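Local coordinates for pesticidal crystal protein Cry4Aa (Bacillus thuringiensis, PDB 2C9K) that promotes colloid-osmotic lysis of insect midgut epithelial cells after binding to them, as a mosquito-larvicidal delta-endotoxin, at residues Thr105-Val110 and Ile180-Val185; Gln156-Glu161 and Tyr246-Tyr251. All blocks are in the same frame, centred on the assembly; numbering follows the deposited sequence.

Contact 1. Residues Thr105-Val110 and Ile180-Val185; sequences TQIQLV and IDYYPV
Side chains of Ile107 and Gln108 of helix 103-123 pack on Ile180 and Tyr182, which lie just ahead of helix 183-208. The phenol end of Tyr182 reaches the helix surface between two side chains: Ile107 CG2 makes an apolar contact 3.8 Å from Tyr182 CZ, approaching the ring at a slant, and Gln108 CG lies 3.6 Å from Tyr182 OH. In Ile107 the CG2 branch stands anti to the backbone N, which puts this methyl, rather than the longer CG1 arm, against the phenol. Within its own segment Ile180 CG2 sits over one face of the Tyr182 ring, near the rim.

The contact of Gln108 with Ile180 is of mixed character. The glutamine chain, extended beyond CG, runs at about a right angle to the isoleucine, and its OE1 comes to 3.3 Å from Ile180 CD1.

The segments exchange no polar bond; within 180-185, Asp181 OD1 accepts a weak capping bond from Tyr183 N at 3.4 Å, at the turn into helix 183-208.

Ile107 also meets Tyr84 of helix 77-89 and Gln156 of helix 140-164. The chemistry therefore implies a join of helix 103-123 to the lead-in of helix 183-208 made by van der Waals contact of methyl, methylene and phenol groups, without directional bonds, and with a polar fringe at Gln108.

Contact 2. Residues Gln156-Glu161 and Tyr246-Tyr251; sequences QAVKFE and YDVGKY
Helix 140-164 of the N-terminal helical domain of the delta-endotoxin meets the loop that runs from helix 222-240 to strand 255-256, and Val248 of that loop carries the contact. The bond from CA to CB of Val248 points toward the helix, and its side chain is met by two consecutive residues, Val158 and Lys159. Val158 CG1 approaches Val248 CB at 3.7 Å and lies 3.8 Å from both Val248 CG1 and Val248 CG2, so one methyl of Val158 rests against the branch point and both methyls of Val248. The two side chains pass each other in opposite directions. Val158 CG1 is anti to the backbone N (chi1 169°), a rotation that directs this methyl at the loop. The aliphatic part of Lys159 adds a looser touch, its CG 4.0 Å from Val248 CG2, and the extended chain crosses the valine obliquely. Leu186 of helix 183-208 packs on both valines.

Behind Val248 the loop is folded by Asp247. Its OD2 accepts from Lys250 N at 2.9 Å, the N-H coming from above the carboxylate plane, and the backbone bond from Tyr251 N to Asp247 O closes the same turn. Beyond it, Tyr251 OH bonds to Glu606 in the C-terminal part of the chain. The bond from Lys250 N to Asp247 OD2 is typical of an Asx motif, here in the connection leading from the helical bundle to the beta-rich remainder of the toxin.

Contacts 1 and 2 have centres 11 Å apart on the same side of the chain's centre, and their segments alternate along the sequence. They meet directly: Tyr183 OH of contact 1 lies 2.5 Å from Asp247 OD2 of contact 2, a probable hydrogen bond that ties the first turn of helix 183-208 to the 246-251 loop. The same carboxylate oxygen would then serve both the loop's own backbone and a neighbouring helix. Helix 140-164 provides the second bridge, with Ala157 CB 3.7 Å from Ile107 CG2. Together the two contacts connect helices 103-123, 140-164 and 183-208 with the loop that leads into the beta-rich part of the toxin.

Contact 1. Residues Thr105-Val110 and Ile180-Val185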
ATOM      1  N   THR A 105     -34.957   0.269  -4.269  1.00 61.49           N
ATOM      2  CA  THR A 105     -35.459  -0.121  -2.956  1.00 58.88           C
ATOM      3  C   THR A 105     -34.421  -1.011  -2.272  1.00 56.75           C
ATOM      4  O   THR A 105     -34.185  -0.898  -1.065  1.00 55.69           O
ATOM      5  CB  THR A 105     -36.811  -0.878  -3.076  1.00 59.07           C
ATOM      6  OG1 THR A 105     -37.372  -1.075  -1.772  1.00 58.09           O
ATOM      7  CG2 THR A 105     -36.614  -2.227  -3.743  1.00 58.49           C
ATOM      8  N   GLN A 106     -33.796  -1.882  -3.063  1.00 55.12           N
ATOM      9  CA  GLN A 106     -32.772  -2.808  -2.578  1.00 52.63           C
ATOM     10  C   GLN A 106     -31.539  -2.020  -2.128  1.00 51.42           C
ATOM     11  O   GLN A 106     -30.888  -2.373  -1.145  1.00 50.37           O
ATOM     12  CB  GLN A 106     -32.396  -3.785  -3.690  1.00 51.44           C
ATOM     13  CG  GLN A 106     -31.683  -5.033  -3.224  1.00 51.92           C
ATOM     14  CD  GLN A 106     -32.499  -5.839  -2.236  1.00 51.73           C
ATOM     15  OE1 GLN A 106     -33.708  -5.985  -2.385  1.00 51.89           O
ATOM     16  NE2 GLN A 106     -31.835  -6.382  -1.226  1.00 52.62           N
ATOM     17  N   ILE A 107     -31.221  -0.954  -2.857  1.00 50.15           N
ATOM     18  CA  ILE A 107     -30.093  -0.107  -2.505  1.00 49.55           C
ATOM     19  C   ILE A 107     -30.386   0.503  -1.131  1.00 51.33           C
ATOM     20  O   ILE A 107     -29.494   0.641  -0.294  1.00 52.10           O
ATOM     21  CB  ILE A 107     -29.897   1.025  -3.548  1.00 47.49           C
ATOM     22  CG1 ILE A 107     -29.351   0.440  -4.851  1.00 45.98           C
ATOM     23  CG2 ILE A 107     -28.963   2.093  -3.004  1.00 45.96           C
ATOM     24  CD1 ILE A 107     -29.134   1.466  -5.949  1.00 44.00           C
ATOM     25  N   GLN A 108     -31.649   0.851  -0.903  1.00 53.23           N
ATOM     26  CA  GLN A 108     -32.075   1.441   0.361  1.00 54.43           C
ATOM     27  C   GLN A 108     -31.811   0.528   1.554  1.00 54.04           C
ATOM     28  O   GLN A 108     -31.458   0.999   2.636  1.00 53.43           O
ATOM     29  CB  GLN A 108     -33.566   1.776   0.315  1.00 56.98           C
ATOM     30  CG  GLN A 108     -33.940   2.864  -0.673  1.00 61.05           C
ATOM     31  CD  GLN A 108     -35.403   3.265  -0.564  1.00 63.94           C
ATOM     32  OE1 GLN A 108     -35.878   4.133  -1.301  1.00 65.58           O
ATOM     33  NE2 GLN A 108     -36.123   2.636   0.363  1.00 64.55           N
ATOM     34  N   LEU A 109     -31.999  -0.774   1.364  1.00 53.50           N
ATOM     35  CA  LEU A 109     -31.769  -1.733   2.441  1.00 53.44           C
ATOM     36  C   LEU A 109     -30.281  -1.894   2.736  1.00 52.74           C
ATOM     37  O   LEU A 109     -29.872  -1.922   3.898  1.00 53.55           O
ATOM     38  CB  LEU A 109     -32.375  -3.094   2.094  1.00 53.83           C
ATOM     39  CG  LEU A 109     -33.902  -3.184   2.096  1.00 53.83           C
ATOM     40  CD1 LEU A 109     -34.322  -4.618   1.807  1.00 53.64           C
ATOM     41  CD2 LEU A 109     -34.443  -2.730   3.444  1.00 52.03           C
ATOM     42  N   VAL A 110     -29.473  -2.006   1.687  1.00 50.82           N
ATOM     43  CA  VAL A 110     -28.038  -2.144   1.872  1.00 48.16           C
ATOM     44  C   VAL A 110     -27.495  -0.889   2.539  1.00 46.36           C
ATOM     45  O   VAL A 110     -26.570  -0.970   3.333  1.00 47.02           O
ATOM     46  CB  VAL A 110     -27.293  -2.367   0.533  1.00 48.27           C
ATOM     47  CG1 VAL A 110     -25.790  -2.350   0.764  1.00 48.09           C
ATOM     48  CG2 VAL A 110     -27.697  -3.703  -0.071  1.00 46.77           C
ATOM     49  N   ILE A 180     -33.724   8.956  -5.036  1.00 65.33           N
ATOM     50  CA  ILE A 180     -32.791   9.431  -4.023  1.00 62.57           C
ATOM     51  C   ILE A 180     -31.422   9.790  -4.605  1.00 61.06           C
ATOM     52  O   ILE A 180     -30.978   9.214  -5.602  1.00 59.98           O
ATOM     53  CB  ILE A 180     -32.611   8.371  -2.919  1.00 62.04           C
ATOM     54  CG1 ILE A 180     -33.981   7.982  -2.357  1.00 61.76           C
ATOM     55  CG2 ILE A 180     -31.727   8.914  -1.809  1.00 60.77           C
ATOM     56  CD1 ILE A 180     -33.950   6.816  -1.398  1.00 61.37           C
ATOM     57  N   ASP A 181     -30.769  10.761  -3.974  1.00 59.13           N
ATOM     58  CA  ASP A 181     -29.445  11.215  -4.390  1.00 56.41           C
ATOM     59  C   ASP A 181     -28.430  10.914  -3.287  1.00 54.15           C
ATOM     60  O   ASP A 181     -28.362  11.627  -2.283  1.00 54.27           O
ATOM     61  CB  ASP A 181     -29.478  12.714  -4.679  1.00 57.13           C
ATOM     62  CG  ASP A 181     -28.098  13.296  -4.876  1.00 57.75           C
ATOM     63  OD1 ASP A 181     -27.296  12.691  -5.620  1.00 58.01           O
ATOM     64  OD2 ASP A 181     -27.824  14.363  -4.292  1.00 58.48           O
ATOM     65  N   TYR A 182     -27.644   9.858  -3.481  1.00 50.65           N
ATOM     66  CA  TYR A 182     -26.655   9.456  -2.488  1.00 47.33           C
ATOM     67  C   TYR A 182     -25.284  10.107  -2.626  1.00 44.84           C
ATOM     68  O   TYR A 182     -24.379   9.779  -1.866  1.00 44.13           O
ATOM     69  CB  TYR A 182     -26.460   7.941  -2.516  1.00 47.67           C
ATOM     70  CG  TYR A 182     -27.712   7.134  -2.288  1.00 47.88           C
ATOM     71  CD1 TYR A 182     -28.676   7.016  -3.285  1.00 48.97           C
ATOM     72  CD2 TYR A 182     -27.925   6.472  -1.081  1.00 47.65           C
ATOM     73  CE1 TYR A 182     -29.822   6.251  -3.091  1.00 49.67           C
ATOM     74  CE2 TYR A 182     -29.068   5.706  -0.874  1.00 48.99           C
ATOM     75  CZ  TYR A 182     -30.012   5.598  -1.886  1.00 49.65           C
ATOM     76  OH  TYR A 182     -31.141   4.831  -1.703  1.00 50.64           O
ATOM     77  N   TYR A 183     -25.113  11.024  -3.573  1.00 42.45           N
ATOM     78  CA  TYR A 183     -23.798  11.638  -3.744  1.00 40.09           C
ATOM     79  C   TYR A 183     -23.301  12.462  -2.558  1.00 38.89           C
ATOM     80  O   TYR A 183     -22.112  12.456  -2.260  1.00 38.72           O
ATOM     81  CB  TYR A 183     -23.736  12.490  -5.013  1.00 37.82           C
ATOM     82  CG  TYR A 183     -22.318  12.907  -5.327  1.00 34.96           C
ATOM     83  CD1 TYR A 183     -21.296  11.958  -5.367  1.00 34.20           C
ATOM     84  CD2 TYR A 183     -21.984  14.245  -5.538  1.00 33.19           C
ATOM     85  CE1 TYR A 183     -19.979  12.329  -5.602  1.00 33.63           C
ATOM     86  CE2 TYR A 183     -20.667  14.623  -5.776  1.00 32.21           C
ATOM     87  CZ  TYR A 183     -19.674  13.657  -5.803  1.00 31.96           C
ATOM     88  OH  TYR A 183     -18.373  14.010  -6.021  1.00 32.18           O
ATOM     89  N   PRO A 184     -24.191  13.203  -1.885  0.50 38.36           N
ATOM     90  CA  PRO A 184     -23.675  13.969  -0.750  0.50 37.69           C
ATOM     91  C   PRO A 184     -23.259  13.002   0.358  0.50 37.72           C
ATOM     92  O   PRO A 184     -22.329  13.262   1.118  0.50 37.40           O
ATOM     93  CB  PRO A 184     -24.866  14.833  -0.356  0.50 37.57           C
ATOM     94  CG  PRO A 184     -25.557  15.057  -1.669  0.50 37.40           C
ATOM     95  CD  PRO A 184     -25.537  13.673  -2.260  1.00 37.81           C
ATOM     96  N   VAL A 185     -23.954  11.874   0.425  1.00 38.36           N
ATOM     97  CA  VAL A 185     -23.680  10.847   1.429  1.00 38.87           C
ATOM     98  C   VAL A 185     -22.457   9.995   1.075  1.00 39.62           C
ATOM     99  O   VAL A 185     -21.705   9.581   1.965  1.00 39.79           O
ATOM    100  CB  VAL A 185     -24.896   9.909   1.600  1.00 37.28           C
ATOM    101  CG1 VAL A 185     -24.581   8.816   2.596  1.00 35.44           C
ATOM    102  CG2 VAL A 185     -26.093  10.706   2.051  1.00 38.54           C
TER

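Contact 2. Residues Gln156-Glu161 and Tyr246-Tyr251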
ATOM      1  N   GLN A 156     -22.164   2.755  -6.481  1.00 35.28           N
ATOM      2  CA  GLN A 156     -22.995   2.112  -7.492  1.00 37.69           C
ATOM      3  C   GLN A 156     -24.335   2.845  -7.628  1.00 37.05           C
ATOM      4  O   GLN A 156     -24.786   3.136  -8.737  1.00 34.63           O
ATOM      5  CB  GLN A 156     -23.220   0.641  -7.118  1.00 39.14           C
ATOM      6  CG  GLN A 156     -23.825  -0.195  -8.227  1.00 44.59           C
ATOM      7  CD  GLN A 156     -25.235   0.250  -8.605  1.00 48.79           C
ATOM      8  OE1 GLN A 156     -26.198   0.013  -7.865  1.00 51.00           O
ATOM      9  NE2 GLN A 156     -25.359   0.910  -9.754  1.00 47.96           N
ATOM     10  N   ALA A 157     -24.951   3.146  -6.488  1.00 37.40           N
ATOM     11  CA  ALA A 157     -26.227   3.847  -6.443  1.00 37.54           C
ATOM     12  C   ALA A 157     -26.128   5.152  -7.205  1.00 38.16           C
ATOM     13  O   ALA A 157     -26.998   5.476  -8.009  1.00 40.15           O
ATOM     14  CB  ALA A 157     -26.624   4.122  -4.998  1.00 37.53           C
ATOM     15  N   VAL A 158     -25.070   5.910  -6.945  1.00 37.48           N
ATOM     16  CA  VAL A 158     -24.875   7.174  -7.631  1.00 37.40           C
ATOM     17  C   VAL A 158     -24.822   6.948  -9.135  1.00 38.37           C
ATOM     18  O   VAL A 158     -25.485   7.642  -9.896  1.00 38.28           O
ATOM     19  CB  VAL A 158     -23.580   7.855  -7.177  1.00 36.35           C
ATOM     20  CG1 VAL A 158     -23.261   9.023  -8.082  1.00 36.43           C
ATOM     21  CG2 VAL A 158     -23.734   8.339  -5.749  1.00 37.01           C
ATOM     22  N   LYS A 159     -24.031   5.971  -9.559  1.00 41.43           N
ATOM     23  CA  LYS A 159     -23.902   5.659 -10.980  1.00 43.22           C
ATOM     24  C   LYS A 159     -25.237   5.209 -11.551  1.00 42.77           C
ATOM     25  O   LYS A 159     -25.658   5.677 -12.607  1.00 41.88           O
ATOM     26  CB  LYS A 159     -22.869   4.549 -11.200  1.00 44.06           C
ATOM     27  CG  LYS A 159     -21.436   4.937 -10.884  1.00 46.03           C
ATOM     28  CD  LYS A 159     -20.512   3.761 -11.170  1.00 49.23           C
ATOM     29  CE  LYS A 159     -19.068   4.053 -10.806  1.00 50.67           C
ATOM     30  NZ  LYS A 159     -18.239   2.831 -10.993  1.00 52.58           N
ATOM     31  N   PHE A 160     -25.883   4.291 -10.840  1.00 43.07           N
ATOM     32  CA  PHE A 160     -27.170   3.741 -11.242  1.00 43.22           C
ATOM     33  C   PHE A 160     -28.197   4.832 -11.550  1.00 44.37           C
ATOM     34  O   PHE A 160     -28.904   4.778 -12.561  1.00 43.78           O
ATOM     35  CB  PHE A 160     -27.708   2.833 -10.134  1.00 42.36           C
ATOM     36  CG  PHE A 160     -28.994   2.153 -10.485  1.00 42.71           C
ATOM     37  CD1 PHE A 160     -29.023   1.154 -11.451  1.00 42.16           C
ATOM     38  CD2 PHE A 160     -30.186   2.536  -9.878  1.00 43.01           C
ATOM     39  CE1 PHE A 160     -30.218   0.548 -11.811  1.00 42.89           C
ATOM     40  CE2 PHE A 160     -31.390   1.935 -10.231  1.00 42.68           C
ATOM     41  CZ  PHE A 160     -31.406   0.939 -11.201  1.00 42.34           C
ATOM     42  N   GLU A 161     -28.271   5.825 -10.674  1.00 45.39           N
ATOM     43  CA  GLU A 161     -29.216   6.914 -10.835  1.00 46.39           C
ATOM     44  C   GLU A 161     -28.862   7.872 -11.974  1.00 46.56           C
ATOM     45  O   GLU A 161     -29.729   8.242 -12.763  1.00 48.19           O
ATOM     46  CB  GLU A 161     -29.345   7.674  -9.512  1.00 48.01           C
ATOM     47  CG  GLU A 161     -30.783   7.781  -8.999  1.00 52.20           C
ATOM     48  CD  GLU A 161     -31.458   6.423  -8.803  1.00 53.79           C
ATOM     49  OE1 GLU A 161     -31.646   6.003  -7.636  1.00 52.62           O
ATOM     50  OE2 GLU A 161     -31.798   5.778  -9.822  1.00 54.93           O
ATOM     51  N   TYR A 246     -13.954   6.041  -5.276  1.00 26.86           N
ATOM     52  CA  TYR A 246     -15.392   5.841  -5.210  1.00 28.29           C
ATOM     53  C   TYR A 246     -16.134   7.156  -5.406  1.00 29.58           C
ATOM     54  O   TYR A 246     -17.355   7.155  -5.549  1.00 31.40           O
ATOM     55  CB  TYR A 246     -15.799   5.225  -3.868  1.00 29.18           C
ATOM     56  CG  TYR A 246     -15.454   3.753  -3.711  1.00 31.30           C
ATOM     57  CD1 TYR A 246     -15.948   2.796  -4.605  1.00 31.95           C
ATOM     58  CD2 TYR A 246     -14.642   3.312  -2.668  1.00 31.44           C
ATOM     59  CE1 TYR A 246     -15.635   1.437  -4.463  1.00 30.21           C
ATOM     60  CE2 TYR A 246     -14.328   1.958  -2.521  1.00 31.40           C
ATOM     61  CZ  TYR A 246     -14.824   1.030  -3.422  1.00 30.10           C
ATOM     62  OH  TYR A 246     -14.480  -0.298  -3.295  1.00 28.26           O
ATOM     63  N   ASP A 247     -15.406   8.273  -5.411  1.00 29.23           N
ATOM     64  CA  ASP A 247     -16.023   9.588  -5.591  1.00 28.65           C
ATOM     65  C   ASP A 247     -16.411   9.784  -7.044  1.00 28.31           C
ATOM     66  O   ASP A 247     -15.658  10.356  -7.831  1.00 29.46           O
ATOM     67  CB  ASP A 247     -15.065  10.702  -5.152  1.00 30.31           C
ATOM     68  CG  ASP A 247     -15.682  12.105  -5.271  1.00 33.33           C
ATOM     69  OD1 ASP A 247     -15.323  12.985  -4.457  1.00 35.73           O
ATOM     70  OD2 ASP A 247     -16.509  12.341  -6.178  1.00 33.52           O
ATOM     71  N   VAL A 248     -17.595   9.300  -7.392  1.00 26.05           N
ATOM     72  CA  VAL A 248     -18.109   9.404  -8.744  1.00 23.69           C
ATOM     73  C   VAL A 248     -17.962  10.809  -9.310  1.00 23.83           C
ATOM     74  O   VAL A 248     -17.890  10.999 -10.522  1.00 25.14           O
ATOM     75  CB  VAL A 248     -19.583   9.011  -8.783  1.00 21.84           C
ATOM     76  CG1 VAL A 248     -20.139   9.232 -10.176  1.00 19.77           C
ATOM     77  CG2 VAL A 248     -19.731   7.570  -8.344  1.00 19.39           C
ATOM     78  N   GLY A 249     -17.936  11.803  -8.436  1.00 23.79           N
ATOM     79  CA  GLY A 249     -17.788  13.163  -8.910  1.00 23.02           C
ATOM     80  C   GLY A 249     -16.409  13.360  -9.499  1.00 22.70           C
ATOM     81  O   GLY A 249     -16.278  13.783 -10.645  1.00 22.63           O
ATOM     82  N   LYS A 250     -15.388  13.035  -8.711  0.50 21.68           N
ATOM     83  CA  LYS A 250     -13.992  13.168  -9.108  0.50 21.67           C
ATOM     84  C   LYS A 250     -13.553  12.232 -10.230  0.50 21.99           C
ATOM     85  O   LYS A 250     -12.830  12.645 -11.133  0.50 20.56           O
ATOM     86  CB  LYS A 250     -13.097  12.933  -7.898  0.50 23.46           C
ATOM     87  CG  LYS A 250     -13.270  13.937  -6.768  1.00 26.57           C
ATOM     88  CD  LYS A 250     -12.236  15.047  -6.849  1.00 27.97           C
ATOM     89  CE  LYS A 250     -12.602  16.122  -7.860  1.00 29.63           C
ATOM     90  NZ  LYS A 250     -13.580  17.107  -7.301  1.00 32.15           N
ATOM     91  N   TYR A 251     -13.973  10.971 -10.166  1.00 23.71           N
ATOM     92  CA  TYR A 251     -13.600   9.983 -11.185  1.00 25.03           C
ATOM     93  C   TYR A 251     -14.812   9.368 -11.902  1.00 26.89           C
ATOM     94  O   TYR A 251     -15.213   8.235 -11.625  1.00 27.90           O
ATOM     95  CB  TYR A 251     -12.744   8.882 -10.548  1.00 24.65           C
ATOM     96  CG  TYR A 251     -11.557   9.419  -9.765  1.00 26.04           C
ATOM     97  CD1 TYR A 251     -11.701   9.859  -8.453  1.00 25.09           C
ATOM     98  CD2 TYR A 251     -10.298   9.533 -10.357  1.00 26.36           C
ATOM     99  CE1 TYR A 251     -10.627  10.398  -7.755  1.00 26.25           C
ATOM    100  CE2 TYR A 251      -9.213  10.073  -9.663  1.00 25.79           C
ATOM    101  CZ  TYR A 251      -9.387  10.504  -8.366  1.00 26.79           C
ATOM    102  OH  TYR A 251      -8.322  11.039  -7.673  1.00 28.53           O
TER